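Local atomic coordinates of FG41 Malonate Semialdehyde Decarboxylase (PDB entry 4LHP), a protein that belongs to the tautomerase superfamily, is built on a beta-alpha-beta fold with a mixed sheet, and assembles from three copies of one chain. Residues R61-I67 / V97-F103; L7-R11 / H45-I50; K81-F85 / I104-E108. One frame throughout, in Å; residues are numbered along the deposited sequence.

All three contacts reach one mixed sheet whose strands run in the order 39-45, 2-8, 66-73, 102-109. Contact 2 closes along the chain before contact 1 opens; it joins the ends of strands 2-8 and 39-45. Contacts 1 and 3 alternate in sequence and build the beta-alpha-beta unit: contact 1 pairs strands 66-73 and 102-109, and contact 3 packs helix 78-92 on strand 102-109. The centres of contacts 1 and 2 lie about 11 Å apart, and the two meet through S64 with D10 and R11. Contact 3 is about 16 Å from contact 1 and 22 Å from contact 2, centre to centre. All three also touch the second subunit, so the parts they join border the subunit interface.

Contact 1 of 3, residues R61-I67 / V97-F103; sequences RSPSVVI and VAGSDVF
D101 OD1 receives two donors from opposite faces of its carboxylate: the backbone N of S62 at 2.9 Å, on the syn side, and the hydroxyl OG of S100 at 3.1 Å, from well above the plane. The other oxygen is taken too, since S62 OG donates to D101 OD2 over 2.6 Å, steeply out of the carboxylate plane. With chi1 of -65°, D101 has its CG beside its own backbone N, which brings the carboxylate to S62, so that both oxygens serve the turn of segment 61-67 and fix the rotation of the group. The R61 side chain, bent at chi3 (66°), lies along the S100-V102 backbone. Its NE makes a weak, strongly bent bond to S100 O at 2.8 Å, and V102 O lies in plane at the guanidinium edge, although the angle there is too poor for a hydrogen bond. The firmer hold on this arginine is E53 O, which takes NH1. Beyond the turn the chains settle into parallel pairing. V66 N donates to D101 O at 2.8 Å, almost in line with the C=O bond, and F103 N returns to V66 O at 3.0 Å. The side chains of I67 and F103 run alongside each other, I67 CG2 4.0 Å from F103 CD2. Strands 66-73 and 102-109 thus start as the two parallel strands of a beta-alpha-beta unit: on the V66 and V102 side V102 packs against T89 and L92 of helix 78-92, while on the other side F103 meets F39 and F116 of the second subunit.

Contact 2 of 3, residues L7-R11 / H45-I50; sequences LTSDR and HDPSDI
The backbone N and O of H45 both bond to segment 7-11: H45 N donates to L7 O at 2.8 Å, and H45 O accepts from S9 N at 2.6 Å. L7 O also lies in the plane of the H45 ring, at its edge, 3.4 Å from CD2. The ring nitrogens look past this segment pair, NE2 bonding D6 OD1 and ND1 making a weak bond to L42 O of the second subunit. S9 OG stands 3.2 Å from H45 O, a bond left unsettled because a water lies 2.7 Å from the same OG; that water donates to D46 OD2 and so bridges the two segments. Here strands 2-8 and 39-45, neighbours running parallel in the tautomerase sheet, come to their ends and turn off, the first through a type I turn from T8 to R11, the second through an Asx turn in which D46 OD1 accepts from S48 N. The hydroxyl of T8 is placed between its backbone N and carbonyl carbon (chi1 55°), where it donates to D10 OD1 at 2.6 Å, on the syn side. D10 OD2 is taken by S64 OG, so each carboxylate oxygen of D10 has a hydroxyl partner. With the same torsion, T8 CG2 lies 3.6 Å from P47 CA, while D10 OD1 approaches P47 CG at 3.6 Å.

Contact 3 of 3, residues K81-F85 / I104-E108; sequences KQRVF and IAITE
The F85 ring meets two isoleucines of the facing strand through its CE1 atom, 3.7 Å from I104 CG2 and 3.8 Å from I106 CD1. This is the helix-on-sheet layer of a beta-alpha-beta unit, in which the axes of segments 81-85 and 104-108 approach to 10.3 Å, their directions 144° apart. I104 and I106 alternate with A105, so both turn the same face of the strand to the helix; I104 CD1 also reaches up to the F85 backbone. One turn earlier in the helix, K81 covers the tip of I106, its CG 3.9 Å from I106 CD1. From there the lysine chain runs on fully extended, all torsions beyond chi1 near 180°, which carries the ammonium past the apolar patch to the strand's end. Its NZ forms a salt bridge with E108 OE2 at 2.8 Å, approaching from above the carboxylate plane, 59° out of it. D113 of the second subunit gives NZ another salt-bridge partner, so two acidic groups share the charge and the bridge probably ties this helix to the neighbouring chain as well. Further out, strand 66-73 lies alongside in the sheet, its I68, V70 and T72 bonded to the backbones of A105 and T107, while I104 and A105 continue the sheet into the second subunit as an antiparallel ladder. Within the helix, K81 O accepts from F85 N at 3.0 Å and sits 3.2 Å above one face of the F85 ring, offset toward its rim.

Contact 1 of 3, residues R61-I67 / V97-F103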
ATOM      1  N   ARG A  61       9.499  18.142 -11.457  1.00 17.08           N
ATOM      2  CA  ARG A  61       9.492  17.981 -10.014  1.00 22.72           C
ATOM      3  C   ARG A  61      10.925  17.878  -9.524  1.00 17.75           C
ATOM      4  O   ARG A  61      11.788  17.341 -10.217  1.00 20.73           O
ATOM      5  CB  ARG A  61       8.727  16.719  -9.616  1.00 22.64           C
ATOM      6  CG  ARG A  61       7.901  16.110 -10.734  1.00 23.67           C
ATOM      7  CD  ARG A  61       7.046  14.965 -10.223  1.00 24.55           C
ATOM      8  NE  ARG A  61       6.023  15.417  -9.283  1.00 21.17           N
ATOM      9  CZ  ARG A  61       4.730  15.107  -9.348  1.00 18.91           C
ATOM     10  NH1 ARG A  61       4.259  14.329 -10.311  1.00 24.76           N
ATOM     11  NH2 ARG A  61       3.898  15.580  -8.432  1.00 18.49           N
ATOM     12  N   SER A  62      11.184  18.399  -8.332  1.00 22.78           N
ATOM     13  CA  SER A  62      12.475  18.196  -7.702  1.00 18.64           C
ATOM     14  C   SER A  62      12.588  16.720  -7.353  1.00 23.65           C
ATOM     15  O   SER A  62      11.594  15.996  -7.386  1.00 22.53           O
ATOM     16  CB  SER A  62      12.609  19.056  -6.444  1.00 20.81           C
ATOM     17  OG  SER A  62      11.931  18.486  -5.335  1.00 34.29           O
ATOM     18  N   PRO A  63      13.800  16.262  -7.026  1.00 20.75           N
ATOM     19  CA  PRO A  63      13.956  14.874  -6.584  1.00 19.36           C
ATOM     20  C   PRO A  63      13.223  14.612  -5.272  1.00 23.76           C
ATOM     21  O   PRO A  63      12.887  13.468  -4.973  1.00 24.72           O
ATOM     22  CB  PRO A  63      15.469  14.735  -6.387  1.00 29.02           C
ATOM     23  CG  PRO A  63      16.070  15.827  -7.223  1.00 21.61           C
ATOM     24  CD  PRO A  63      15.093  16.955  -7.144  1.00 19.39           C
ATOM     25  N   SER A  64      12.976  15.666  -4.501  1.00 18.80           N
ATOM     26  CA  SER A  64      12.370  15.517  -3.183  1.00 16.50           C
ATOM     27  C   SER A  64      10.850  15.374  -3.268  1.00 20.56           C
ATOM     28  O   SER A  64      10.102  16.227  -2.795  1.00 20.13           O
ATOM     29  CB  SER A  64      12.751  16.696  -2.283  1.00 25.04           C
ATOM     30  OG  SER A  64      14.148  16.946  -2.327  1.00 27.12           O
ATOM     31  N   VAL A  65      10.410  14.272  -3.867  1.00 18.75           N
ATOM     32  CA  VAL A  65       8.992  13.996  -4.065  1.00 13.36           C
ATOM     33  C   VAL A  65       8.334  13.545  -2.764  1.00 14.24           C
ATOM     34  O   VAL A  65       8.972  12.914  -1.925  1.00 17.10           O
ATOM     35  CB  VAL A  65       8.816  12.905  -5.144  1.00 15.64           C
ATOM     36  CG1 VAL A  65       7.382  12.393  -5.203  1.00 19.34           C
ATOM     37  CG2 VAL A  65       9.250  13.440  -6.503  1.00 18.94           C
ATOM     38  N   VAL A  66       7.062  13.897  -2.595  1.00 16.56           N
ATOM     39  CA  VAL A  66       6.272  13.436  -1.460  1.00 13.89           C
ATOM     40  C   VAL A  66       4.971  12.821  -1.963  1.00 17.00           C
ATOM     41  O   VAL A  66       4.119  13.509  -2.523  1.00 13.95           O
ATOM     42  CB  VAL A  66       5.957  14.583  -0.485  1.00 21.89           C
ATOM     43  CG1 VAL A  66       5.009  14.109   0.611  1.00 19.72           C
ATOM     44  CG2 VAL A  66       7.246  15.139   0.105  1.00 21.89           C
ATOM     45  N   ILE A  67       4.833  11.515  -1.761  1.00 16.89           N
ATOM     46  CA  ILE A  67       3.675  10.772  -2.240  1.00 15.10           C
ATOM     47  C   ILE A  67       2.775  10.386  -1.073  1.00 13.08           C
ATOM     48  O   ILE A  67       3.207   9.710  -0.140  1.00 18.28           O
ATOM     49  CB  ILE A  67       4.115   9.511  -3.012  1.00 15.58           C
ATOM     50  CG1 ILE A  67       4.791   9.922  -4.322  1.00 18.44           C
ATOM     51  CG2 ILE A  67       2.925   8.604  -3.294  1.00 12.09           C
ATOM     52  CD1 ILE A  67       5.404   8.781  -5.090  1.00 18.27           C
ATOM     53  N   VAL A  97       7.462  22.145   0.796  1.00 30.97           N
ATOM     54  CA  VAL A  97       7.131  21.221  -0.282  1.00 25.10           C
ATOM     55  C   VAL A  97       6.405  21.965  -1.393  1.00 27.48           C
ATOM     56  O   VAL A  97       5.263  22.392  -1.222  1.00 30.85           O
ATOM     57  CB  VAL A  97       6.235  20.071   0.205  1.00 21.42           C
ATOM     58  CG1 VAL A  97       5.958  19.095  -0.929  1.00 21.43           C
ATOM     59  CG2 VAL A  97       6.873  19.356   1.387  1.00 24.46           C
ATOM     60  N   ALA A  98       7.074  22.122  -2.530  1.00 27.29           N
ATOM     61  CA  ALA A  98       6.484  22.798  -3.676  1.00 24.90           C
ATOM     62  C   ALA A  98       5.283  22.009  -4.186  1.00 27.53           C
ATOM     63  O   ALA A  98       5.200  20.797  -3.993  1.00 26.59           O
ATOM     64  CB  ALA A  98       7.514  22.957  -4.776  1.00 29.73           C
ATOM     65  N   GLY A  99       4.355  22.702  -4.839  1.00 24.21           N
ATOM     66  CA  GLY A  99       3.161  22.068  -5.366  1.00 24.62           C
ATOM     67  C   GLY A  99       3.499  21.001  -6.388  1.00 21.43           C
ATOM     68  O   GLY A  99       2.760  20.034  -6.565  1.00 22.29           O
ATOM     69  N   SER A 100       4.629  21.182  -7.059  1.00 15.83           N
ATOM     70  CA  SER A 100       5.065  20.267  -8.103  1.00 18.21           C
ATOM     71  C   SER A 100       5.528  18.932  -7.533  1.00 16.21           C
ATOM     72  O   SER A 100       5.594  17.930  -8.247  1.00 18.75           O
ATOM     73  CB  SER A 100       6.215  20.895  -8.881  1.00 21.13           C
ATOM     74  OG  SER A 100       7.292  21.189  -8.010  1.00 16.96           O
ATOM     75  N   ASP A 101       5.849  18.923  -6.245  1.00 18.69           N
ATOM     76  CA  ASP A 101       6.485  17.769  -5.628  1.00 17.89           C
ATOM     77  C   ASP A 101       5.509  16.928  -4.816  1.00 16.71           C
ATOM     78  O   ASP A 101       5.916  16.001  -4.115  1.00 21.54           O
ATOM     79  CB  ASP A 101       7.640  18.236  -4.744  1.00 19.70           C
ATOM     80  CG  ASP A 101       8.751  18.896  -5.541  1.00 23.27           C
ATOM     81  OD1 ASP A 101       8.755  18.756  -6.783  1.00 25.65           O
ATOM     82  OD2 ASP A 101       9.622  19.550  -4.929  1.00 17.02           O
ATOM     83  N   VAL A 102       4.223  17.250  -4.911  1.00 18.45           N
ATOM     84  CA  VAL A 102       3.202  16.496  -4.198  1.00 14.61           C
ATOM     85  C   VAL A 102       2.444  15.583  -5.152  1.00 17.42           C
ATOM     86  O   VAL A 102       2.137  15.959  -6.282  1.00 21.55           O
ATOM     87  CB  VAL A 102       2.193  17.427  -3.502  1.00 17.56           C
ATOM     88  CG1 VAL A 102       1.248  16.620  -2.624  1.00 16.20           C
ATOM     89  CG2 VAL A 102       2.920  18.475  -2.680  1.00 29.34           C
ATOM     90  N   PHE A 103       2.152  14.377  -4.682  1.00 13.23           N
ATOM     91  CA  PHE A 103       1.347  13.425  -5.431  1.00 16.98           C
ATOM     92  C   PHE A 103       0.467  12.682  -4.435  1.00 18.26           C
ATOM     93  O   PHE A 103       0.965  12.115  -3.463  1.00 14.35           O
ATOM     94  CB  PHE A 103       2.244  12.452  -6.198  1.00 16.24           C
ATOM     95  CG  PHE A 103       1.489  11.417  -6.983  1.00 17.05           C
ATOM     96  CD1 PHE A 103       1.255  11.591  -8.339  1.00 14.63           C
ATOM     97  CD2 PHE A 103       1.016  10.269  -6.368  1.00 20.18           C
ATOM     98  CE1 PHE A 103       0.565  10.638  -9.066  1.00 19.64           C
ATOM     99  CE2 PHE A 103       0.324   9.313  -7.090  1.00 19.70           C
ATOM    100  CZ  PHE A 103       0.097   9.501  -8.440  1.00 17.76           C
TER

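Contact 2 of 3, residues L7-R11 / H45-I50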
ATOM      1  N   LEU A   7       8.393   9.664   1.161  1.00 19.82           N
ATOM      2  CA  LEU A   7       9.153  10.838   0.763  1.00 26.17           C
ATOM      3  C   LEU A   7      10.631  10.468   0.708  1.00 23.92           C
ATOM      4  O   LEU A   7      10.968   9.287   0.664  1.00 22.00           O
ATOM      5  CB  LEU A   7       8.878  11.999   1.723  1.00 20.04           C
ATOM      6  CG  LEU A   7       8.728  11.633   3.200  1.00 22.28           C
ATOM      7  CD1 LEU A   7      10.014  11.037   3.741  1.00 28.67           C
ATOM      8  CD2 LEU A   7       8.312  12.850   4.011  1.00 30.74           C
ATOM      9  N   THR A   8      11.513  11.462   0.703  1.00 22.30           N
ATOM     10  CA  THR A   8      12.928  11.202   0.471  1.00 21.66           C
ATOM     11  C   THR A   8      13.821  11.595   1.646  1.00 21.24           C
ATOM     12  O   THR A   8      13.500  12.502   2.414  1.00 20.01           O
ATOM     13  CB  THR A   8      13.402  11.919  -0.793  1.00 23.85           C
ATOM     14  OG1 THR A   8      13.101  13.316  -0.691  1.00 17.83           O
ATOM     15  CG2 THR A   8      12.699  11.345  -2.013  1.00 19.03           C
ATOM     16  N   SER A   9      14.955  10.911   1.763  1.00 26.79           N
ATOM     17  CA  SER A   9      15.823  11.029   2.932  1.00 24.12           C
ATOM     18  C   SER A   9      16.559  12.365   3.037  1.00 25.72           C
ATOM     19  O   SER A   9      17.078  12.702   4.101  1.00 21.43           O
ATOM     20  CB  SER A   9      16.831   9.874   2.963  1.00 29.70           C
ATOM     21  OG  SER A   9      17.504   9.728   1.723  1.00 30.07           O
ATOM     22  N   ASP A  10      16.608  13.122   1.945  1.00 23.92           N
ATOM     23  CA  ASP A  10      17.245  14.438   1.968  1.00 27.87           C
ATOM     24  C   ASP A  10      16.453  15.427   2.822  1.00 23.25           C
ATOM     25  O   ASP A  10      16.985  16.453   3.242  1.00 24.39           O
ATOM     26  CB  ASP A  10      17.413  14.987   0.550  1.00 20.62           C
ATOM     27  CG  ASP A  10      16.107  15.055  -0.208  1.00 25.53           C
ATOM     28  OD1 ASP A  10      15.580  13.985  -0.576  1.00 30.03           O
ATOM     29  OD2 ASP A  10      15.613  16.177  -0.442  1.00 24.73           O
ATOM     30  N   ARG A  11      15.183  15.121   3.070  1.00 20.27           N
ATOM     31  CA  ARG A  11      14.356  15.961   3.930  1.00 26.38           C
ATOM     32  C   ARG A  11      14.645  15.646   5.392  1.00 28.57           C
ATOM     33  O   ARG A  11      14.774  14.482   5.772  1.00 28.51           O
ATOM     34  CB  ARG A  11      12.870  15.759   3.625  1.00 23.79           C
ATOM     35  CG  ARG A  11      12.456  16.250   2.246  1.00 22.13           C
ATOM     36  CD  ARG A  11      10.944  16.282   2.087  1.00 20.69           C
ATOM     37  NE  ARG A  11      10.545  16.713   0.749  1.00 17.88           N
ATOM     38  CZ  ARG A  11      10.387  17.981   0.375  1.00 21.51           C
ATOM     39  NH1 ARG A  11      10.593  18.974   1.230  1.00 24.33           N
ATOM     40  NH2 ARG A  11      10.024  18.258  -0.868  1.00 23.10           N
ATOM     41  N   HIS A  45      12.889   7.553   1.613  1.00 23.93           N
ATOM     42  CA  HIS A  45      13.643   6.821   0.609  1.00 19.50           C
ATOM     43  C   HIS A  45      14.812   7.637   0.093  1.00 25.25           C
ATOM     44  O   HIS A  45      14.804   8.863   0.156  1.00 15.89           O
ATOM     45  CB  HIS A  45      12.752   6.490  -0.589  1.00 23.35           C
ATOM     46  CG  HIS A  45      11.557   5.657  -0.252  1.00 12.14           C
ATOM     47  ND1 HIS A  45      11.433   4.344  -0.646  1.00 16.58           N
ATOM     48  CD2 HIS A  45      10.425   5.954   0.430  1.00 17.40           C
ATOM     49  CE1 HIS A  45      10.279   3.864  -0.218  1.00 20.72           C
ATOM     50  NE2 HIS A  45       9.650   4.823   0.438  1.00 18.38           N
ATOM     51  N   ASP A  46      15.818   6.944  -0.425  1.00 27.27           N
ATOM     52  CA  ASP A  46      16.775   7.572  -1.316  1.00 31.31           C
ATOM     53  C   ASP A  46      15.966   8.056  -2.516  1.00 26.47           C
ATOM     54  O   ASP A  46      15.147   7.306  -3.048  1.00 18.68           O
ATOM     55  CB  ASP A  46      17.834   6.564  -1.752  1.00 23.66           C
ATOM     56  CG  ASP A  46      18.894   7.180  -2.637  1.00 46.32           C
ATOM     57  OD1 ASP A  46      18.612   7.413  -3.833  1.00 44.70           O
ATOM     58  OD2 ASP A  46      20.013   7.427  -2.140  1.00 53.57           O
ATOM     59  N   PRO A  47      16.170   9.313  -2.938  1.00 34.36           N
ATOM     60  CA  PRO A  47      15.328   9.886  -3.996  1.00 27.03           C
ATOM     61  C   PRO A  47      15.273   9.045  -5.269  1.00 19.85           C
ATOM     62  O   PRO A  47      14.272   9.088  -5.983  1.00 21.57           O
ATOM     63  CB  PRO A  47      15.992  11.237  -4.272  1.00 27.26           C
ATOM     64  CG  PRO A  47      16.644  11.592  -2.982  1.00 22.65           C
ATOM     65  CD  PRO A  47      17.145  10.292  -2.425  1.00 19.64           C
ATOM     66  N   SER A  48      16.334   8.297  -5.549  1.00 17.57           N
ATOM     67  CA  SER A  48      16.371   7.451  -6.737  1.00 25.34           C
ATOM     68  C   SER A  48      15.310   6.352  -6.677  1.00 20.90           C
ATOM     69  O   SER A  48      14.899   5.817  -7.706  1.00 21.83           O
ATOM     70  CB  SER A  48      17.759   6.828  -6.910  1.00 23.16           C
ATOM     71  OG  SER A  48      18.168   6.145  -5.738  1.00 25.98           O
ATOM     72  N   ASP A  49      14.867   6.021  -5.468  1.00 20.21           N
ATOM     73  CA  ASP A  49      13.878   4.965  -5.283  1.00 21.03           C
ATOM     74  C   ASP A  49      12.454   5.445  -5.568  1.00 22.35           C
ATOM     75  O   ASP A  49      11.548   4.635  -5.760  1.00 16.15           O
ATOM     76  CB  ASP A  49      13.976   4.384  -3.872  1.00 19.63           C
ATOM     77  CG  ASP A  49      15.114   3.387  -3.731  1.00 26.26           C
ATOM     78  OD1 ASP A  49      15.453   2.722  -4.735  1.00 23.44           O
ATOM     79  OD2 ASP A  49      15.668   3.267  -2.618  1.00 38.37           O
ATOM     80  N   ILE A  50      12.259   6.761  -5.591  1.00 18.88           N
ATOM     81  CA  ILE A  50      10.988   7.333  -6.024  1.00 19.38           C
ATOM     82  C   ILE A  50      11.126   7.937  -7.419  1.00 24.88           C
ATOM     83  O   ILE A  50      11.926   8.848  -7.634  1.00 21.41           O
ATOM     84  CB  ILE A  50      10.484   8.425  -5.058  1.00 20.20           C
ATOM     85  CG1 ILE A  50       9.992   7.797  -3.753  1.00 19.88           C
ATOM     86  CG2 ILE A  50       9.359   9.220  -5.701  1.00 22.27           C
ATOM     87  CD1 ILE A  50       9.521   8.804  -2.723  1.00 22.98           C
TER
HETATM   88  O   HOH W   1      19.825   9.391   0.438  1.00 35.86           O

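Contact 3 of 3, residues K81-F85 / I104-E108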
ATOM      1  N   LYS A  81     -13.059  15.324  -1.976  1.00 24.47           N
ATOM      2  CA  LYS A  81     -11.730  14.830  -2.307  1.00 21.57           C
ATOM      3  C   LYS A  81     -10.882  15.934  -2.935  1.00 24.78           C
ATOM      4  O   LYS A  81      -9.686  16.041  -2.665  1.00 23.49           O
ATOM      5  CB  LYS A  81     -11.838  13.631  -3.249  1.00 17.23           C
ATOM      6  CG  LYS A  81     -12.478  12.418  -2.596  1.00 19.57           C
ATOM      7  CD  LYS A  81     -12.696  11.280  -3.578  1.00 22.17           C
ATOM      8  CE  LYS A  81     -13.198  10.037  -2.862  1.00 20.16           C
ATOM      9  NZ  LYS A  81     -13.584   8.950  -3.805  1.00 18.93           N
ATOM     10  N   GLN A  82     -11.506  16.755  -3.772  1.00 22.97           N
ATOM     11  CA  GLN A  82     -10.816  17.896  -4.356  1.00 24.12           C
ATOM     12  C   GLN A  82     -10.362  18.843  -3.248  1.00 29.30           C
ATOM     13  O   GLN A  82      -9.229  19.325  -3.258  1.00 26.13           O
ATOM     14  CB  GLN A  82     -11.719  18.623  -5.354  1.00 20.98           C
ATOM     15  CG  GLN A  82     -11.972  17.839  -6.630  1.00 24.73           C
ATOM     16  CD  GLN A  82     -12.717  18.645  -7.678  1.00 31.21           C
ATOM     17  OE1 GLN A  82     -13.942  18.571  -7.780  1.00 35.21           O
ATOM     18  NE2 GLN A  82     -11.978  19.417  -8.466  1.00 34.41           N
ATOM     19  N   ARG A  83     -11.249  19.101  -2.292  1.00 23.82           N
ATOM     20  CA  ARG A  83     -10.909  19.928  -1.139  1.00 23.42           C
ATOM     21  C   ARG A  83      -9.747  19.332  -0.346  1.00 24.71           C
ATOM     22  O   ARG A  83      -8.903  20.069   0.163  1.00 22.62           O
ATOM     23  CB  ARG A  83     -12.129  20.111  -0.232  1.00 27.22           C
ATOM     24  CG  ARG A  83     -13.072  21.219  -0.680  1.00 29.67           C
ATOM     25  CD  ARG A  83     -14.357  21.226   0.138  1.00 33.55           C
ATOM     26  NE  ARG A  83     -14.102  21.321   1.575  1.00 36.27           N
ATOM     27  CZ  ARG A  83     -14.755  20.635   2.513  1.00 43.22           C
ATOM     28  NH1 ARG A  83     -15.719  19.781   2.191  1.00 42.55           N
ATOM     29  NH2 ARG A  83     -14.440  20.800   3.788  1.00 43.41           N
ATOM     30  N   VAL A  84      -9.704  18.006  -0.238  1.00 27.09           N
ATOM     31  CA  VAL A  84      -8.612  17.334   0.466  1.00 26.23           C
ATOM     32  C   VAL A  84      -7.281  17.561  -0.249  1.00 27.36           C
ATOM     33  O   VAL A  84      -6.292  17.942   0.377  1.00 23.92           O
ATOM     34  CB  VAL A  84      -8.853  15.808   0.601  1.00 31.48           C
ATOM     35  CG1 VAL A  84      -7.563  15.087   1.002  1.00 23.44           C
ATOM     36  CG2 VAL A  84      -9.960  15.525   1.608  1.00 20.62           C
ATOM     37  N   PHE A  85      -7.258  17.320  -1.556  1.00 25.03           N
ATOM     38  CA  PHE A  85      -6.038  17.490  -2.338  1.00 27.53           C
ATOM     39  C   PHE A  85      -5.494  18.908  -2.180  1.00 22.72           C
ATOM     40  O   PHE A  85      -4.298  19.108  -1.973  1.00 22.30           O
ATOM     41  CB  PHE A  85      -6.301  17.220  -3.821  1.00 21.29           C
ATOM     42  CG  PHE A  85      -6.771  15.821  -4.119  1.00 24.22           C
ATOM     43  CD1 PHE A  85      -6.311  14.739  -3.388  1.00 20.41           C
ATOM     44  CD2 PHE A  85      -7.668  15.592  -5.146  1.00 19.91           C
ATOM     45  CE1 PHE A  85      -6.744  13.456  -3.676  1.00 29.26           C
ATOM     46  CE2 PHE A  85      -8.106  14.316  -5.437  1.00 19.85           C
ATOM     47  CZ  PHE A  85      -7.645  13.245  -4.703  1.00 13.97           C
ATOM     48  N   ILE A 104      -0.840  12.701  -4.670  1.00 17.30           N
ATOM     49  CA  ILE A 104      -1.791  12.140  -3.718  1.00 12.42           C
ATOM     50  C   ILE A 104      -2.702  11.116  -4.385  1.00 16.35           C
ATOM     51  O   ILE A 104      -3.230  11.356  -5.471  1.00 16.70           O
ATOM     52  CB  ILE A 104      -2.663  13.242  -3.082  1.00 16.78           C
ATOM     53  CG1 ILE A 104      -1.781  14.352  -2.507  1.00 17.43           C
ATOM     54  CG2 ILE A 104      -3.560  12.652  -2.002  1.00 13.04           C
ATOM     55  CD1 ILE A 104      -2.554  15.536  -1.974  1.00 22.81           C
ATOM     56  N   ALA A 105      -2.885   9.976  -3.727  1.00 13.86           N
ATOM     57  CA  ALA A 105      -3.766   8.931  -4.233  1.00 13.18           C
ATOM     58  C   ALA A 105      -4.725   8.477  -3.141  1.00 14.55           C
ATOM     59  O   ALA A 105      -4.357   8.416  -1.970  1.00 13.37           O
ATOM     60  CB  ALA A 105      -2.951   7.754  -4.734  1.00 16.29           C
ATOM     61  N   ILE A 106      -5.955   8.158  -3.531  1.00 12.57           N
ATOM     62  CA  ILE A 106      -6.960   7.677  -2.591  1.00 13.97           C
ATOM     63  C   ILE A 106      -7.413   6.269  -2.966  1.00 15.09           C
ATOM     64  O   ILE A 106      -7.718   5.993  -4.124  1.00 14.73           O
ATOM     65  CB  ILE A 106      -8.187   8.613  -2.550  1.00 11.46           C
ATOM     66  CG1 ILE A 106      -7.762  10.025  -2.132  1.00 14.58           C
ATOM     67  CG2 ILE A 106      -9.243   8.065  -1.598  1.00 25.29           C
ATOM     68  CD1 ILE A 106      -8.919  10.951  -1.802  1.00 17.89           C
ATOM     69  N   THR A 107      -7.448   5.380  -1.977  1.00 21.91           N
ATOM     70  CA  THR A 107      -7.907   4.011  -2.180  1.00 13.27           C
ATOM     71  C   THR A 107      -8.933   3.677  -1.102  1.00 17.00           C
ATOM     72  O   THR A 107      -8.678   3.863   0.086  1.00 21.12           O
ATOM     73  CB  THR A 107      -6.737   3.009  -2.125  1.00 16.37           C
ATOM     74  OG1 THR A 107      -5.811   3.292  -3.182  1.00 13.65           O
ATOM     75  CG2 THR A 107      -7.244   1.581  -2.272  1.00 18.34           C
ATOM     76  N   GLU A 108     -10.092   3.178  -1.520  1.00 17.75           N
ATOM     77  CA  GLU A 108     -11.247   3.090  -0.629  1.00 19.58           C
ATOM     78  C   GLU A 108     -11.560   1.683  -0.124  1.00 18.20           C
ATOM     79  O   GLU A 108     -11.156   0.683  -0.719  1.00 14.30           O
ATOM     80  CB  GLU A 108     -12.480   3.671  -1.329  1.00 20.39           C
ATOM     81  CG  GLU A 108     -12.395   5.171  -1.567  1.00 28.65           C
ATOM     82  CD  GLU A 108     -13.621   5.731  -2.258  1.00 24.37           C
ATOM     83  OE1 GLU A 108     -14.194   5.031  -3.121  1.00 17.18           O
ATOM     84  OE2 GLU A 108     -14.016   6.872  -1.934  1.00 16.15           O
TER